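PDB 2HNK: SAM-dependent O-methyltransferase from Leptospira interrogans, which probably transfers a methyl group from S-adenosyl-L-methionine to a hydroxyl of its acceptor, and is seen here with the demethylated product S-adenosyl-L-homocysteine bound. Local coordinates for residues E66-F78 with W97-L110. Sequence-based numbering, arbitrary orientation.
Sequences EIGTFTGYSSLCF and WTNVARKYWKENGL. With SAH (S-adenosyl-L-homocysteine), chain O.
Ser75 OG is gripped from two directions: it receives the indole N-H of Trp105 (NE1 to OG 2.9 Å, 156° at the hydrogen). It gives its own proton to Gly72 O, 2.7 Å from Ser75 OG. The small hydroxyl sits between backbone N and carbonyl carbon, where it reaches back to that carbonyl yet still meets Trp105 almost in the ring plane. Gly72, the N-cap of helix 73-81, lies with its CA 3.7 Å from Ala101 CB; a glycine beside an alanine lets the chains come this close. Further along, Leu76 CD1 meets the edge of the same indole, 3.6 Å from Trp105 CD1, while its CD2 rests on Tyr104 CB. This is the Rossmann-like methyltransferase fold: strand 63-67 runs into the glycine-containing loop that holds the cofactor, and helices 73-81 and 95-107 run in the same general direction, inclined by 31° within these segments. At the loop, the indole of Trp97 offers a broad face to the edge of Phe70, whose CE1 lies 3.4 Å from Trp97 CD2, the planes 83° apart, beside the ribose hydroxyls of SAH. Threonine suits position 71 by its two branches: CG2 lies alongside Val100, and the hydroxyl bonds to Thr34. The amino group of SAH donates to Gly68 O and to Ser74 OG, and the buried carboxylate of Glu66 accepts from Thr69 OG1 at OE1 (2.8 Å).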
ATOM      1  N   GLU C  66       7.554   9.354 -12.819  1.00 22.80           N
ATOM      2  CA  GLU C  66       6.129   9.524 -13.020  1.00 23.24           C
ATOM      3  C   GLU C  66       5.840   9.695 -14.508  1.00 23.47           C
ATOM      4  O   GLU C  66       6.365  10.606 -15.146  1.00 23.27           O
ATOM      5  CB  GLU C  66       5.615  10.726 -12.215  1.00 23.05           C
ATOM      6  CG  GLU C  66       4.172  11.111 -12.522  1.00 23.71           C
ATOM      7  CD  GLU C  66       3.651  12.173 -11.588  1.00 25.44           C
ATOM      8  OE1 GLU C  66       3.663  13.375 -11.958  1.00 25.79           O
ATOM      9  OE2 GLU C  66       3.255  11.809 -10.468  1.00 25.69           O
ATOM     10  N   ILE C  67       5.005   8.804 -15.046  1.00 23.98           N
ATOM     11  CA  ILE C  67       4.573   8.862 -16.436  1.00 24.09           C
ATOM     12  C   ILE C  67       3.171   9.468 -16.467  1.00 24.48           C
ATOM     13  O   ILE C  67       2.166   8.768 -16.234  1.00 24.62           O
ATOM     14  CB  ILE C  67       4.553   7.458 -17.111  1.00 24.53           C
ATOM     15  CG1 ILE C  67       5.890   6.714 -16.929  1.00 24.84           C
ATOM     16  CG2 ILE C  67       4.228   7.578 -18.598  1.00 23.76           C
ATOM     17  CD1 ILE C  67       5.757   5.214 -17.022  1.00 23.43           C
ATOM     18  N   GLY C  68       3.105  10.765 -16.750  1.00 24.08           N
ATOM     19  CA  GLY C  68       1.843  11.495 -16.725  1.00 24.08           C
ATOM     20  C   GLY C  68       1.731  12.337 -15.476  1.00 24.26           C
ATOM     21  O   GLY C  68       1.429  11.829 -14.383  1.00 24.29           O
ATOM     22  N   THR C  69       1.950  13.634 -15.651  1.00 24.32           N
ATOM     23  CA  THR C  69       2.094  14.569 -14.539  1.00 24.75           C
ATOM     24  C   THR C  69       0.942  15.553 -14.378  1.00 25.10           C
ATOM     25  O   THR C  69       0.574  15.882 -13.247  1.00 25.06           O
ATOM     26  CB  THR C  69       3.449  15.305 -14.645  1.00 24.42           C
ATOM     27  OG1 THR C  69       4.481  14.346 -14.415  1.00 24.77           O
ATOM     28  CG2 THR C  69       3.580  16.432 -13.621  1.00 24.32           C
ATOM     29  N   PHE C  70       0.393  16.033 -15.500  1.00 25.76           N
ATOM     30  CA  PHE C  70      -0.746  16.965 -15.482  1.00 25.84           C
ATOM     31  C   PHE C  70      -0.392  18.186 -14.627  1.00 25.67           C
ATOM     32  O   PHE C  70       0.733  18.694 -14.737  1.00 25.41           O
ATOM     33  CB  PHE C  70      -2.016  16.232 -15.012  1.00 26.29           C
ATOM     34  CG  PHE C  70      -3.303  16.999 -15.215  1.00 27.61           C
ATOM     35  CD1 PHE C  70      -3.511  17.780 -16.355  1.00 28.40           C
ATOM     36  CD2 PHE C  70      -4.323  16.907 -14.276  1.00 27.60           C
ATOM     37  CE1 PHE C  70      -4.709  18.476 -16.537  1.00 29.03           C
ATOM     38  CE2 PHE C  70      -5.520  17.600 -14.452  1.00 29.88           C
ATOM     39  CZ  PHE C  70      -5.714  18.386 -15.582  1.00 28.70           C
ATOM     40  N   THR C  71      -1.307  18.642 -13.768  1.00 25.26           N
ATOM     41  CA  THR C  71      -1.068  19.852 -12.965  1.00 24.88           C
ATOM     42  C   THR C  71      -0.226  19.597 -11.701  1.00 24.98           C
ATOM     43  O   THR C  71       0.021  20.517 -10.912  1.00 24.49           O
ATOM     44  CB  THR C  71      -2.377  20.582 -12.605  1.00 25.08           C
ATOM     45  OG1 THR C  71      -3.294  19.657 -12.006  1.00 24.86           O
ATOM     46  CG2 THR C  71      -3.012  21.200 -13.850  1.00 24.17           C
ATOM     47  N   GLY C  72       0.179  18.343 -11.507  1.00 24.66           N
ATOM     48  CA  GLY C  72       1.260  18.006 -10.592  1.00 25.00           C
ATOM     49  C   GLY C  72       0.988  17.474  -9.195  1.00 24.99           C
ATOM     50  O   GLY C  72       1.936  17.338  -8.416  1.00 25.06           O
ATOM     51  N   TYR C  73      -0.265  17.143  -8.869  1.00 24.69           N
ATOM     52  CA  TYR C  73      -0.593  16.755  -7.487  1.00 24.54           C
ATOM     53  C   TYR C  73       0.205  15.554  -6.992  1.00 24.19           C
ATOM     54  O   TYR C  73       0.774  15.594  -5.898  1.00 24.19           O
ATOM     55  CB  TYR C  73      -2.105  16.528  -7.262  1.00 24.55           C
ATOM     56  CG  TYR C  73      -2.483  16.462  -5.782  1.00 24.45           C
ATOM     57  CD1 TYR C  73      -2.439  15.257  -5.078  1.00 24.32           C
ATOM     58  CD2 TYR C  73      -2.861  17.610  -5.085  1.00 25.04           C
ATOM     59  CE1 TYR C  73      -2.769  15.197  -3.722  1.00 24.56           C
ATOM     60  CE2 TYR C  73      -3.197  17.558  -3.727  1.00 24.73           C
ATOM     61  CZ  TYR C  73      -3.146  16.348  -3.057  1.00 24.56           C
ATOM     62  OH  TYR C  73      -3.470  16.293  -1.720  1.00 24.37           O
ATOM     63  N   SER C  74       0.248  14.496  -7.792  1.00 23.59           N
ATOM     64  CA  SER C  74       0.908  13.268  -7.382  1.00 23.73           C
ATOM     65  C   SER C  74       2.414  13.461  -7.254  1.00 24.05           C
ATOM     66  O   SER C  74       3.026  12.950  -6.313  1.00 24.31           O
ATOM     67  CB  SER C  74       0.571  12.104  -8.331  1.00 23.86           C
ATOM     68  OG  SER C  74       0.997  12.344  -9.659  1.00 23.21           O
ATOM     69  N   SER C  75       3.002  14.223  -8.180  1.00 24.14           N
ATOM     70  CA  SER C  75       4.446  14.522  -8.149  1.00 24.09           C
ATOM     71  C   SER C  75       4.808  15.289  -6.878  1.00 23.96           C
ATOM     72  O   SER C  75       5.870  15.083  -6.307  1.00 23.70           O
ATOM     73  CB  SER C  75       4.890  15.294  -9.407  1.00 23.62           C
ATOM     74  OG  SER C  75       4.274  16.566  -9.481  1.00 22.32           O
ATOM     75  N   LEU C  76       3.899  16.160  -6.447  1.00 24.31           N
ATOM     76  CA  LEU C  76       4.016  16.896  -5.185  1.00 24.49           C
ATOM     77  C   LEU C  76       4.050  15.933  -3.998  1.00 24.50           C
ATOM     78  O   LEU C  76       4.832  16.120  -3.068  1.00 24.62           O
ATOM     79  CB  LEU C  76       2.827  17.842  -5.057  1.00 24.87           C
ATOM     80  CG  LEU C  76       2.914  19.316  -4.665  1.00 25.69           C
ATOM     81  CD1 LEU C  76       4.152  20.031  -5.216  1.00 24.96           C
ATOM     82  CD2 LEU C  76       1.616  20.014  -5.105  1.00 24.45           C
ATOM     83  N   CYS C  77       3.223  14.885  -4.050  1.00 24.19           N
ATOM     84  CA  CYS C  77       3.206  13.858  -3.006  1.00 23.70           C
ATOM     85  C   CYS C  77       4.473  13.013  -3.001  1.00 23.64           C
ATOM     86  O   CYS C  77       5.050  12.780  -1.947  1.00 23.50           O
ATOM     87  CB  CYS C  77       1.975  12.957  -3.136  1.00 23.38           C
ATOM     88  SG  CYS C  77       0.453  13.870  -2.968  1.00 22.97           S
ATOM     89  N   PHE C  78       4.890  12.546  -4.177  1.00 23.66           N
ATOM     90  CA  PHE C  78       6.145  11.818  -4.307  1.00 23.73           C
ATOM     91  C   PHE C  78       7.336  12.660  -3.858  1.00 24.14           C
ATOM     92  O   PHE C  78       8.169  12.175  -3.099  1.00 24.55           O
ATOM     93  CB  PHE C  78       6.376  11.360  -5.749  1.00 23.44           C
ATOM     94  CG  PHE C  78       5.470  10.245  -6.191  1.00 22.88           C
ATOM     95  CD1 PHE C  78       4.628  10.412  -7.288  1.00 21.95           C
ATOM     96  CD2 PHE C  78       5.460   9.025  -5.517  1.00 21.62           C
ATOM     97  CE1 PHE C  78       3.782   9.382  -7.712  1.00 21.74           C
ATOM     98  CE2 PHE C  78       4.615   7.992  -5.926  1.00 21.43           C
ATOM     99  CZ  PHE C  78       3.776   8.174  -7.036  1.00 21.52           C
ATOM    100  N   TRP C  97       0.218  22.386 -18.689  1.00 33.51           N
ATOM    101  CA  TRP C  97      -0.159  21.783 -17.411  1.00 33.21           C
ATOM    102  C   TRP C  97       1.009  21.611 -16.473  1.00 32.19           C
ATOM    103  O   TRP C  97       0.860  21.783 -15.266  1.00 31.87           O
ATOM    104  CB  TRP C  97      -0.873  20.456 -17.621  1.00 34.25           C
ATOM    105  CG  TRP C  97      -2.206  20.636 -18.251  1.00 35.22           C
ATOM    106  CD1 TRP C  97      -3.042  21.716 -18.117  1.00 36.30           C
ATOM    107  CD2 TRP C  97      -2.880  19.709 -19.103  1.00 36.55           C
ATOM    108  NE1 TRP C  97      -4.194  21.516 -18.844  1.00 37.19           N
ATOM    109  CE2 TRP C  97      -4.122  20.290 -19.454  1.00 36.96           C
ATOM    110  CE3 TRP C  97      -2.565  18.437 -19.593  1.00 36.84           C
ATOM    111  CZ2 TRP C  97      -5.043  19.645 -20.283  1.00 36.89           C
ATOM    112  CZ3 TRP C  97      -3.484  17.792 -20.421  1.00 36.82           C
ATOM    113  CH2 TRP C  97      -4.709  18.402 -20.758  1.00 36.41           C
ATOM    114  N   THR C  98       2.178  21.300 -17.023  1.00 30.97           N
ATOM    115  CA  THR C  98       3.364  21.181 -16.193  1.00 30.34           C
ATOM    116  C   THR C  98       3.883  22.551 -15.746  1.00 29.95           C
ATOM    117  O   THR C  98       4.642  22.641 -14.775  1.00 29.97           O
ATOM    118  CB  THR C  98       4.469  20.301 -16.835  1.00 30.71           C
ATOM    119  OG1 THR C  98       4.908  20.882 -18.069  1.00 30.50           O
ATOM    120  CG2 THR C  98       3.936  18.888 -17.092  1.00 30.33           C
ATOM    121  N   ASN C  99       3.440  23.612 -16.428  1.00 29.13           N
ATOM    122  CA  ASN C  99       3.646  24.973 -15.935  1.00 28.49           C
ATOM    123  C   ASN C  99       2.878  25.246 -14.639  1.00 28.13           C
ATOM    124  O   ASN C  99       3.374  25.976 -13.764  1.00 28.34           O
ATOM    125  CB  ASN C  99       3.314  26.024 -17.003  1.00 28.39           C
ATOM    126  CG  ASN C  99       4.417  26.176 -18.036  1.00 28.31           C
ATOM    127  OD1 ASN C  99       5.551  25.772 -17.803  1.00 28.83           O
ATOM    128  ND2 ASN C  99       4.086  26.757 -19.186  1.00 28.02           N
ATOM    129  N   VAL C 100       1.680  24.667 -14.519  1.00 27.28           N
ATOM    130  CA  VAL C 100       0.927  24.702 -13.260  1.00 26.55           C
ATOM    131  C   VAL C 100       1.638  23.847 -12.205  1.00 26.46           C
ATOM    132  O   VAL C 100       1.822  24.288 -11.073  1.00 26.57           O
ATOM    133  CB  VAL C 100      -0.543  24.223 -13.417  1.00 26.62           C
ATOM    134  CG1 VAL C 100      -1.320  24.374 -12.078  1.00 26.07           C
ATOM    135  CG2 VAL C 100      -1.243  24.975 -14.542  1.00 25.72           C
ATOM    136  N   ALA C 101       2.055  22.638 -12.587  1.00 26.14           N
ATOM    137  CA  ALA C 101       2.818  21.761 -11.696  1.00 25.54           C
ATOM    138  C   ALA C 101       4.018  22.484 -11.080  1.00 25.47           C
ATOM    139  O   ALA C 101       4.144  22.530  -9.860  1.00 25.63           O
ATOM    140  CB  ALA C 101       3.260  20.501 -12.422  1.00 25.17           C
ATOM    141  N   ARG C 102       4.877  23.067 -11.923  1.00 25.27           N
ATOM    142  CA  ARG C 102       6.076  23.766 -11.441  1.00 25.00           C
ATOM    143  C   ARG C 102       5.760  24.944 -10.528  1.00 24.89           C
ATOM    144  O   ARG C 102       6.482  25.205  -9.564  1.00 24.82           O
ATOM    145  CB  ARG C 102       6.976  24.212 -12.597  1.00 24.95           C
ATOM    146  CG  ARG C 102       8.289  24.798 -12.098  1.00 24.91           C
ATOM    147  CD  ARG C 102       9.251  25.116 -13.221  1.00 23.88           C
ATOM    148  NE  ARG C 102       9.757  23.925 -13.904  1.00 22.01           N
ATOM    149  CZ  ARG C 102      10.650  23.078 -13.402  1.00 22.24           C
ATOM    150  NH1 ARG C 102      11.130  23.249 -12.173  1.00 23.06           N
ATOM    151  NH2 ARG C 102      11.056  22.045 -14.131  1.00 21.75           N
ATOM    152  N   LYS C 103       4.677  25.651 -10.827  1.00 25.08           N
ATOM    153  CA  LYS C 103       4.175  26.681  -9.930  1.00 25.12           C
ATOM    154  C   LYS C 103       4.072  26.131  -8.499  1.00 25.04           C
ATOM    155  O   LYS C 103       4.520  26.766  -7.548  1.00 25.19           O
ATOM    156  CB  LYS C 103       2.821  27.189 -10.419  1.00 25.06           C
ATOM    157  CG  LYS C 103       2.155  28.184  -9.489  1.00 24.94           C
ATOM    158  CD  LYS C 103       0.710  28.374  -9.865  1.00 24.95           C
ATOM    159  CE  LYS C 103       0.006  29.218  -8.837  1.00 25.37           C
ATOM    160  NZ  LYS C 103      -1.368  29.578  -9.289  1.00 26.62           N
ATOM    161  N   TYR C 104       3.516  24.930  -8.358  1.00 25.19           N
ATOM    162  CA  TYR C 104       3.324  24.330  -7.032  1.00 24.94           C
ATOM    163  C   TYR C 104       4.570  23.661  -6.471  1.00 24.83           C
ATOM    164  O   TYR C 104       4.785  23.700  -5.264  1.00 24.81           O
ATOM    165  CB  TYR C 104       2.093  23.422  -7.009  1.00 24.67           C
ATOM    166  CG  TYR C 104       0.841  24.246  -7.074  1.00 24.80           C
ATOM    167  CD1 TYR C 104       0.257  24.568  -8.304  1.00 23.72           C
ATOM    168  CD2 TYR C 104       0.265  24.767  -5.904  1.00 24.37           C
ATOM    169  CE1 TYR C 104      -0.883  25.364  -8.369  1.00 23.79           C
ATOM    170  CE2 TYR C 104      -0.870  25.567  -5.958  1.00 24.02           C
ATOM    171  CZ  TYR C 104      -1.437  25.864  -7.195  1.00 24.72           C
ATOM    172  OH  TYR C 104      -2.568  26.650  -7.252  1.00 25.60           O
ATOM    173  N   TRP C 105       5.397  23.075  -7.336  1.00 24.51           N
ATOM    174  CA  TRP C 105       6.717  22.608  -6.915  1.00 24.85           C
ATOM    175  C   TRP C 105       7.509  23.754  -6.254  1.00 25.50           C
ATOM    176  O   TRP C 105       8.113  23.572  -5.185  1.00 25.06           O
ATOM    177  CB  TRP C 105       7.519  22.059  -8.099  1.00 24.40           C
ATOM    178  CG  TRP C 105       6.889  20.918  -8.846  1.00 24.21           C
ATOM    179  CD1 TRP C 105       5.933  20.047  -8.386  1.00 23.61           C
ATOM    180  CD2 TRP C 105       7.215  20.488 -10.176  1.00 23.37           C
ATOM    181  NE1 TRP C 105       5.637  19.117  -9.351  1.00 22.97           N
ATOM    182  CE2 TRP C 105       6.407  19.360 -10.458  1.00 23.05           C
ATOM    183  CE3 TRP C 105       8.108  20.947 -11.157  1.00 22.76           C
ATOM    184  CZ2 TRP C 105       6.456  18.688 -11.690  1.00 23.69           C
ATOM    185  CZ3 TRP C 105       8.157  20.282 -12.383  1.00 23.63           C
ATOM    186  CH2 TRP C 105       7.336  19.159 -12.637  1.00 24.07           C
ATOM    187  N   LYS C 106       7.490  24.925  -6.900  1.00 25.92           N
ATOM    188  CA  LYS C 106       8.186  26.108  -6.395  1.00 26.67           C
ATOM    189  C   LYS C 106       7.581  26.610  -5.092  1.00 27.14           C
ATOM    190  O   LYS C 106       8.316  26.925  -4.155  1.00 27.11           O
ATOM    191  CB  LYS C 106       8.210  27.228  -7.439  1.00 26.59           C
ATOM    192  CG  LYS C 106       9.209  28.347  -7.136  1.00 26.35           C
ATOM    193  CD  LYS C 106       9.254  29.391  -8.256  1.00 26.66           C
ATOM    194  CE  LYS C 106       9.902  28.862  -9.550  1.00 26.18           C
ATOM    195  NZ  LYS C 106      11.360  28.560  -9.395  1.00 25.31           N
ATOM    196  N   GLU C 107       6.250  26.677  -5.037  1.00 27.98           N
ATOM    197  CA  GLU C 107       5.521  27.045  -3.810  1.00 29.28           C
ATOM    198  C   GLU C 107       5.930  26.184  -2.619  1.00 29.07           C
ATOM    199  O   GLU C 107       5.966  26.652  -1.484  1.00 29.60           O
ATOM    200  CB  GLU C 107       4.008  26.921  -4.009  1.00 29.08           C
ATOM    201  CG  GLU C 107       3.346  28.144  -4.633  1.00 30.98           C
ATOM    202  CD  GLU C 107       1.817  28.147  -4.482  1.00 31.52           C
ATOM    203  OE1 GLU C 107       1.294  27.450  -3.581  1.00 34.26           O
ATOM    204  OE2 GLU C 107       1.138  28.855  -5.262  1.00 32.63           O
ATOM    205  N   ASN C 108       6.244  24.924  -2.889  1.00 28.83           N
ATOM    206  CA  ASN C 108       6.555  23.974  -1.840  1.00 28.87           C
ATOM    207  C   ASN C 108       8.050  23.714  -1.682  1.00 28.69           C
ATOM    208  O   ASN C 108       8.449  22.863  -0.889  1.00 28.80           O
ATOM    209  CB  ASN C 108       5.771  22.678  -2.074  1.00 28.91           C
ATOM    210  CG  ASN C 108       4.278  22.865  -1.865  1.00 29.02           C
ATOM    211  OD1 ASN C 108       3.798  22.876  -0.736  1.00 31.07           O
ATOM    212  ND2 ASN C 108       3.543  23.027  -2.951  1.00 28.11           N
ATOM    213  N   GLY C 109       8.862  24.455  -2.442  1.00 28.49           N
ATOM    214  CA  GLY C 109      10.322  24.392  -2.354  1.00 27.87           C
ATOM    215  C   GLY C 109      10.910  23.036  -2.702  1.00 27.68           C
ATOM    216  O   GLY C 109      11.915  22.628  -2.113  1.00 27.74           O
ATOM    217  N   LEU C 110      10.294  22.352  -3.666  1.00 26.90           N
ATOM    218  CA  LEU C 110      10.635  20.963  -3.994  1.00 26.68           C
ATOM    219  C   LEU C 110      11.333  20.774  -5.344  1.00 26.61           C
ATOM    220  O   LEU C 110      11.683  19.648  -5.709  1.00 26.47           O
ATOM    221  CB  LEU C 110       9.368  20.086  -3.956  1.00 26.52           C
ATOM    222  CG  LEU C 110       8.673  19.919  -2.596  1.00 26.70           C
ATOM    223  CD1 LEU C 110       7.229  19.464  -2.780  1.00 26.34           C
ATOM    224  CD2 LEU C 110       9.448  18.960  -1.696  1.00 25.13           C
TER
HETATM  225  N   SAH O2003      -0.567  12.372 -12.170  1.00 47.74           N
HETATM  226  CA  SAH O2003      -1.508  13.496 -12.466  1.00 48.17           C
HETATM  227  CB  SAH O2003      -2.612  13.021 -13.411  1.00 48.45           C
HETATM  228  CG  SAH O2003      -2.112  12.595 -14.794  1.00 50.39           C
HETATM  229  SD  SAH O2003      -3.357  12.979 -16.045  1.00 53.68           S
HETATM  230  C   SAH O2003      -2.097  14.161 -11.211  1.00 47.79           C
HETATM  231  O   SAH O2003      -2.793  15.177 -11.295  1.00 47.39           O
HETATM  232  OXT SAH O2003      -1.891  13.709 -10.086  1.00 47.16           O
HETATM  233  C5' SAH O2003      -2.372  12.361 -17.436  1.00 56.41           C
HETATM  234  C4' SAH O2003      -1.305  13.318 -17.959  1.00 57.98           C
HETATM  235  O4' SAH O2003      -0.467  12.609 -18.849  1.00 59.36           O
HETATM  236  C3' SAH O2003      -1.883  14.490 -18.734  1.00 58.98           C
HETATM  237  O3' SAH O2003      -1.364  15.683 -18.195  1.00 59.52           O
HETATM  238  C2' SAH O2003      -1.397  14.335 -20.162  1.00 59.66           C
HETATM  239  O2' SAH O2003      -0.978  15.579 -20.685  1.00 59.98           O
HETATM  240  C1' SAH O2003      -0.222  13.373 -20.014  1.00 59.67           C
HETATM  241  N9  SAH O2003      -0.003  12.508 -21.195  1.00 59.55           N
HETATM  242  C8  SAH O2003      -0.920  12.063 -22.122  1.00 59.55           C
HETATM  243  N7  SAH O2003      -0.274  11.304 -23.042  1.00 59.33           N
HETATM  244  C5  SAH O2003       1.040  11.252 -22.717  1.00 59.65           C
HETATM  245  C6  SAH O2003       2.145  10.629 -23.298  1.00 59.47           C
HETATM  246  N6  SAH O2003       2.018   9.904 -24.403  1.00 59.55           N
HETATM  247  N1  SAH O2003       3.394  10.772 -22.721  1.00 59.67           N
HETATM  248  C2  SAH O2003       3.552  11.521 -21.569  1.00 59.56           C
HETATM  249  N3  SAH O2003       2.456  12.137 -20.996  1.00 59.81           N
HETATM  250  C4  SAH O2003       1.222  12.009 -21.560  1.00 59.85           C